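Local coordinates for protein glycoside Hydrolase (PDB 5TA0) that probably hydrolyses agarose-derived galactan chains, as a gut-bacterial glycoside hydrolase crystallised with neoagarooctaose bound, at residues V552-L566 and H631-N645. Numbering follows the deposited sequence.
Sequences VKKTEYGEAVIRLGL and HVSTVTMQIFNFSNN. With EDO (1,2-ethanediol), chain Q.
R563 leaves its strand with CG anti to the carbonyl carbon (chi1 -57°) and bends at chi3 (61°), which turns the edge of the guanidinium toward Q638 on the neighbouring strand. There NH1 gives a hydrogen bond to Q638 OE1 (3.0 Å), near the guanidinium plane but well above the plane of the amide C=O. T636 OG1 lies in plane at the guanidinium edge, 3.5 Å from R563 NE, and a water joins T636 OG1, T634 OG1 and R563 O. R563 NH2 and NE form salt bridges with E301 and D305 of helix 298-315, tying this face to the barrel, and Q638 NE2 bonds E527.

On the opposite face, I562 CG1 packs on M637 SD (3.8 Å), and A560 CB on I639 CD1 (3.7 Å). The incoming loop 552-557 runs beneath, bringing V552 onto M637 and I639; N641 ND2 gives a hydrogen bond to K553 O (3.0 Å), while its OD1 is held by Y612.

Toward the strand end, G558 CA sits over one face of the F642 ring in a CH-pi contact, and the N645 amide stacks nearly parallel on the Y557 ring. Y557 O takes F642 N and T555 OG1 from opposite faces of its plane.

Reciprocal backbone hydrogen bonds pair E559 with F640, V561 with Q638 and R563 with T636: two inner antiparallel strands of a five-stranded mixed sheet, whose apolar face packs on strand 619-624 of a second sheet, as in a beta-sandwich.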
loop_
_atom_site.group_PDB
_atom_site.type_symbol
_atom_site.label_atom_id
_atom_site.label_comp_id
_atom_site.label_asym_id
_atom_site.label_seq_id
_atom_site.Cartn_x
_atom_site.Cartn_y
_atom_site.Cartn_z
ATOM N N VAL A 552 15.196 -8.418 -22.730
ATOM C CA VAL A 552 14.754 -7.029 -22.698
ATOM C C VAL A 552 14.401 -6.586 -24.113
ATOM O O VAL A 552 15.180 -6.760 -25.037
ATOM C CB VAL A 552 15.850 -6.116 -22.124
ATOM C CG1 VAL A 552 15.487 -4.635 -22.272
ATOM C CG2 VAL A 552 16.133 -6.481 -20.664
ATOM N N LYS A 553 13.210 -6.036 -24.265
ATOM C CA LYS A 553 12.730 -5.583 -25.560
ATOM C C LYS A 553 13.026 -4.096 -25.711
ATOM O O LYS A 553 12.602 -3.278 -24.901
ATOM C CB LYS A 553 11.237 -5.894 -25.697
ATOM C CG LYS A 553 10.848 -7.338 -25.369
ATOM C CD LYS A 553 11.614 -8.440 -26.121
ATOM C CE LYS A 553 11.583 -8.250 -27.642
ATOM N NZ LYS A 553 12.024 -9.428 -28.453
ATOM N N LYS A 554 13.842 -3.758 -26.692
ATOM C CA LYS A 554 14.095 -2.366 -27.025
ATOM C C LYS A 554 13.372 -1.950 -28.293
ATOM O O LYS A 554 12.990 -2.786 -29.123
ATOM C CB LYS A 554 15.589 -2.120 -27.188
ATOM C CG LYS A 554 16.397 -2.275 -25.905
ATOM C CD LYS A 554 17.867 -2.007 -26.159
ATOM C CE LYS A 554 18.138 -0.529 -26.429
ATOM N NZ LYS A 554 19.501 -0.337 -26.984
ATOM N N THR A 555 13.162 -0.638 -28.400
ATOM C CA THR A 555 12.622 0.025 -29.586
ATOM C C THR A 555 13.643 1.085 -29.998
ATOM O O THR A 555 14.728 1.169 -29.423
ATOM C CB THR A 555 11.258 0.653 -29.280
ATOM O OG1 THR A 555 11.341 1.515 -28.144
ATOM C CG2 THR A 555 10.216 -0.427 -28.971
ATOM N N GLU A 556 13.344 1.860 -31.029
ATOM C CA GLU A 556 14.315 2.843 -31.513
ATOM C C GLU A 556 14.639 3.917 -30.475
ATOM O O GLU A 556 15.805 4.294 -30.306
ATOM C CB GLU A 556 13.807 3.532 -32.775
ATOM C CG GLU A 556 14.874 4.401 -33.438
ATOM C CD GLU A 556 14.488 4.902 -34.818
ATOM O OE1 GLU A 556 13.358 4.634 -35.281
ATOM O OE2 GLU A 556 15.338 5.596 -35.440
ATOM N N TYR A 557 13.607 4.399 -29.805
ATOM C CA TYR A 557 13.714 5.459 -28.811
ATOM C C TYR A 557 13.219 4.964 -27.463
ATOM O O TYR A 557 12.118 4.385 -27.369
ATOM C CB TYR A 557 12.889 6.667 -29.253
ATOM C CG TYR A 557 13.354 7.230 -30.583
ATOM C CD1 TYR A 557 14.534 7.959 -30.665
ATOM C CD2 TYR A 557 12.651 6.976 -31.756
ATOM C CE1 TYR A 557 14.982 8.465 -31.875
ATOM C CE2 TYR A 557 13.099 7.474 -32.979
ATOM C CZ TYR A 557 14.268 8.205 -33.017
ATOM O OH TYR A 557 14.746 8.724 -34.202
ATOM N N GLY A 558 13.992 5.244 -26.424
ATOM C CA GLY A 558 13.646 4.796 -25.084
ATOM C C GLY A 558 14.565 5.377 -24.034
ATOM O O GLY A 558 15.579 6.035 -24.342
ATOM N N GLU A 559 14.193 5.139 -22.778
ATOM C CA GLU A 559 15.018 5.485 -21.617
ATOM C C GLU A 559 14.998 4.319 -20.643
ATOM O O GLU A 559 14.208 3.380 -20.804
ATOM C CB GLU A 559 14.508 6.772 -20.965
ATOM C CG GLU A 559 14.781 7.987 -21.851
ATOM C CD GLU A 559 14.143 9.274 -21.397
ATOM O OE1 GLU A 559 13.343 9.282 -20.438
ATOM O OE2 GLU A 559 14.423 10.298 -22.073
ATOM N N ALA A 560 15.877 4.358 -19.659
ATOM C CA ALA A 560 16.009 3.242 -18.747
ATOM C C ALA A 560 16.572 3.641 -17.401
ATOM O O ALA A 560 17.346 4.587 -17.280
ATOM C CB ALA A 560 16.880 2.168 -19.355
ATOM N N VAL A 561 16.183 2.849 -16.395
ATOM C CA VAL A 561 16.629 3.005 -15.016
ATOM C C VAL A 561 16.994 1.662 -14.423
ATOM O O VAL A 561 16.143 0.746 -14.380
ATOM C CB VAL A 561 15.543 3.668 -14.147
ATOM C CG1 VAL A 561 16.018 3.768 -12.673
ATOM C CG2 VAL A 561 15.153 5.026 -14.695
ATOM N N ILE A 562 18.222 1.537 -13.917
ATOM C CA ILE A 562 18.635 0.344 -13.194
ATOM C C ILE A 562 18.349 0.586 -11.725
ATOM O O ILE A 562 18.583 1.681 -11.197
ATOM C CB ILE A 562 20.118 -0.010 -13.489
ATOM C CG1 ILE A 562 20.200 -0.605 -14.894
ATOM C CG2 ILE A 562 20.680 -0.958 -12.434
ATOM C CD1 ILE A 562 21.609 -0.723 -15.424
ATOM N N ARG A 563 17.838 -0.452 -11.067
ATOM C CA ARG A 563 17.339 -0.364 -9.688
ATOM C C ARG A 563 18.187 -1.264 -8.783
ATOM O O ARG A 563 18.024 -2.482 -8.795
ATOM C CB ARG A 563 15.865 -0.784 -9.652
ATOM C CG ARG A 563 14.943 0.022 -10.571
ATOM C CD ARG A 563 13.569 -0.622 -10.676
ATOM N NE ARG A 563 12.954 -0.678 -9.351
ATOM C CZ ARG A 563 12.357 0.341 -8.730
ATOM N NH1 ARG A 563 12.110 1.491 -9.360
ATOM N NH2 ARG A 563 11.957 0.216 -7.472
ATOM N N LEU A 564 19.104 -0.661 -8.020
ATOM C CA LEU A 564 20.040 -1.398 -7.188
ATOM C C LEU A 564 19.553 -1.458 -5.763
ATOM O O LEU A 564 19.628 -0.474 -5.049
ATOM C CB LEU A 564 21.431 -0.750 -7.212
ATOM C CG LEU A 564 22.036 -0.541 -8.579
ATOM C CD1 LEU A 564 23.401 0.131 -8.403
ATOM C CD2 LEU A 564 22.188 -1.850 -9.341
ATOM N N GLY A 565 18.994 -2.601 -5.353
ATOM C CA GLY A 565 18.606 -2.745 -3.941
ATOM C C GLY A 565 19.854 -3.064 -3.126
ATOM O O GLY A 565 20.492 -4.090 -3.376
ATOM N N LEU A 566 20.162 -2.203 -2.144
ATOM C CA LEU A 566 21.361 -2.377 -1.300
ATOM C C LEU A 566 20.932 -2.408 0.155
ATOM O O LEU A 566 20.162 -1.558 0.585
ATOM C CB LEU A 566 22.349 -1.234 -1.518
ATOM C CG LEU A 566 22.845 -0.998 -2.939
ATOM C CD1 LEU A 566 23.855 0.142 -2.928
ATOM C CD2 LEU A 566 23.434 -2.261 -3.540
ATOM N N HIS A 631 24.681 -6.711 1.575
ATOM C CA HIS A 631 24.192 -7.430 0.406
ATOM C C HIS A 631 23.674 -6.506 -0.661
ATOM O O HIS A 631 23.187 -5.409 -0.368
ATOM C CB HIS A 631 23.015 -8.340 0.787
ATOM C CG HIS A 631 23.370 -9.483 1.685
ATOM N ND1 HIS A 631 23.524 -9.340 3.049
ATOM C CD2 HIS A 631 23.556 -10.794 1.419
ATOM C CE1 HIS A 631 23.803 -10.520 3.577
ATOM N NE2 HIS A 631 23.843 -11.415 2.614
ATOM N N VAL A 632 23.771 -6.975 -1.894
ATOM C CA VAL A 632 22.898 -6.491 -2.975
ATOM C C VAL A 632 21.664 -7.386 -2.922
ATOM O O VAL A 632 21.753 -8.585 -3.172
ATOM C CB VAL A 632 23.578 -6.603 -4.346
ATOM C CG1 VAL A 632 22.647 -6.113 -5.441
ATOM C CG2 VAL A 632 24.900 -5.832 -4.353
ATOM N N SER A 633 20.521 -6.801 -2.538
ATOM C CA SER A 633 19.288 -7.568 -2.401
ATOM C C SER A 633 18.702 -7.924 -3.772
ATOM O O SER A 633 18.390 -9.077 -4.026
ATOM C CB SER A 633 18.265 -6.824 -1.544
ATOM O OG SER A 633 18.071 -5.520 -2.006
ATOM N N THR A 634 18.580 -6.918 -4.643
ATOM C CA THR A 634 18.006 -7.103 -5.981
ATOM C C THR A 634 18.662 -6.168 -6.973
ATOM O O THR A 634 19.094 -5.067 -6.614
ATOM C CB THR A 634 16.474 -6.839 -6.008
ATOM O OG1 THR A 634 16.204 -5.507 -5.589
ATOM C CG2 THR A 634 15.718 -7.821 -5.138
ATOM N N VAL A 635 18.692 -6.611 -8.227
ATOM C CA VAL A 635 18.972 -5.761 -9.368
ATOM C C VAL A 635 17.857 -5.981 -10.370
ATOM O O VAL A 635 17.643 -7.097 -10.827
ATOM C CB VAL A 635 20.346 -6.063 -9.993
ATOM C CG1 VAL A 635 20.569 -5.174 -11.202
ATOM C CG2 VAL A 635 21.448 -5.871 -8.951
ATOM N N THR A 636 17.102 -4.910 -10.624
ATOM C CA THR A 636 16.011 -4.929 -11.613
ATOM C C THR A 636 16.156 -3.721 -12.512
ATOM O O THR A 636 16.989 -2.860 -12.285
ATOM C CB THR A 636 14.627 -4.994 -10.931
ATOM O OG1 THR A 636 14.385 -3.795 -10.174
ATOM C CG2 THR A 636 14.535 -6.201 -10.008
ATOM N N MET A 637 15.338 -3.641 -13.551
ATOM C CA MET A 637 15.481 -2.540 -14.528
ATOM C C MET A 637 14.132 -2.154 -15.095
ATOM O O MET A 637 13.361 -3.001 -15.507
ATOM C CB MET A 637 16.440 -2.947 -15.639
ATOM C CG MET A 637 16.722 -1.850 -16.656
ATOM S SD MET A 637 18.190 -2.181 -17.661
ATOM C CE MET A 637 17.597 -3.592 -18.590
ATOM N N GLN A 638 13.863 -0.861 -15.138
ATOM C CA GLN A 638 12.722 -0.308 -15.882
ATOM C C GLN A 638 13.183 0.214 -17.231
ATOM O O GLN A 638 14.172 0.943 -17.323
ATOM C CB GLN A 638 12.074 0.843 -15.119
ATOM C CG GLN A 638 11.332 0.409 -13.867
ATOM C CD GLN A 638 11.169 1.570 -12.934
ATOM O OE1 GLN A 638 12.138 1.959 -12.274
ATOM N NE2 GLN A 638 9.974 2.148 -12.879
ATOM N N ILE A 639 12.464 -0.187 -18.262
ATOM C CA ILE A 639 12.662 0.281 -19.642
ATOM C C ILE A 639 11.430 1.097 -20.017
ATOM O O ILE A 639 10.307 0.663 -19.760
ATOM C CB ILE A 639 12.815 -0.943 -20.583
ATOM C CG1 ILE A 639 14.064 -1.749 -20.201
ATOM C CG2 ILE A 639 12.865 -0.546 -22.052
ATOM C CD1 ILE A 639 15.378 -1.033 -20.376
ATOM N N PHE A 640 11.642 2.268 -20.631
ATOM C CA PHE A 640 10.565 3.146 -21.065
ATOM C C PHE A 640 10.702 3.320 -22.568
ATOM O O PHE A 640 11.605 4.018 -23.014
ATOM C CB PHE A 640 10.677 4.498 -20.371
ATOM C CG PHE A 640 10.616 4.405 -18.867
ATOM C CD1 PHE A 640 9.388 4.441 -18.209
ATOM C CD2 PHE A 640 11.763 4.275 -18.120
ATOM C CE1 PHE A 640 9.314 4.349 -16.828
ATOM C CE2 PHE A 640 11.691 4.185 -16.724
ATOM C CZ PHE A 640 10.461 4.213 -16.092
ATOM N N ASN A 641 9.860 2.624 -23.333
ATOM C CA ASN A 641 9.926 2.649 -24.797
ATOM C C ASN A 641 8.923 3.627 -25.388
ATOM O O ASN A 641 7.759 3.638 -25.000
ATOM C CB ASN A 641 9.684 1.240 -25.337
ATOM C CG ASN A 641 10.868 0.323 -25.104
ATOM O OD1 ASN A 641 11.941 0.779 -24.715
ATOM N ND2 ASN A 641 10.688 -0.958 -25.370
ATOM N N PHE A 642 9.375 4.418 -26.357
ATOM C CA PHE A 642 8.567 5.472 -26.938
ATOM C C PHE A 642 7.967 5.054 -28.286
ATOM O O PHE A 642 8.542 4.216 -29.014
ATOM C CB PHE A 642 9.410 6.740 -27.106
ATOM C CG PHE A 642 10.137 7.182 -25.859
ATOM C CD1 PHE A 642 9.649 6.886 -24.591
ATOM C CD2 PHE A 642 11.301 7.916 -25.961
ATOM C CE1 PHE A 642 10.314 7.319 -23.462
ATOM C CE2 PHE A 642 11.975 8.344 -24.830
ATOM C CZ PHE A 642 11.478 8.049 -23.577
ATOM N N SER A 643 6.796 5.605 -28.601
ATOM C CA SER A 643 6.151 5.363 -29.914
ATOM C C SER A 643 6.831 6.110 -31.055
ATOM O O SER A 643 6.723 5.678 -32.216
ATOM C CB SER A 643 4.668 5.720 -29.862
ATOM O OG SER A 643 4.471 7.022 -29.315
ATOM N N ASN A 644 7.480 7.228 -30.740
ATOM C CA ASN A 644 8.245 8.011 -31.705
ATOM C C ASN A 644 9.372 8.728 -30.956
ATOM O O ASN A 644 9.557 8.516 -29.746
ATOM C CB ASN A 644 7.319 9.017 -32.410
ATOM C CG ASN A 644 6.464 8.376 -33.487
ATOM O OD1 ASN A 644 6.975 7.869 -34.488
ATOM N ND2 ASN A 644 5.153 8.388 -33.280
ATOM N N ASN A 645 10.139 9.554 -31.665
ATOM C CA ASN A 645 11.193 10.366 -31.066
ATOM C C ASN A 645 10.601 11.528 -30.265
ATOM O O ASN A 645 10.702 12.696 -30.682
ATOM C CB ASN A 645 12.096 10.894 -32.193
ATOM C CG ASN A 645 13.362 11.563 -31.691
ATOM O OD1 ASN A 645 13.625 11.655 -30.488
ATOM N ND2 ASN A 645 14.164 12.050 -32.637
HETATM C C1 EDO Q . 6.589 1.406 -27.658
HETATM O O1 EDO Q . 7.121 1.913 -28.885
HETATM C C2 EDO Q . 5.420 2.284 -27.258
HETATM O O2 EDO Q . 4.441 2.169 -28.291
HETATM O O HOH W 1 10.892 3.942 -30.619
HETATM O O HOH W 2 15.739 -3.735 -7.540
#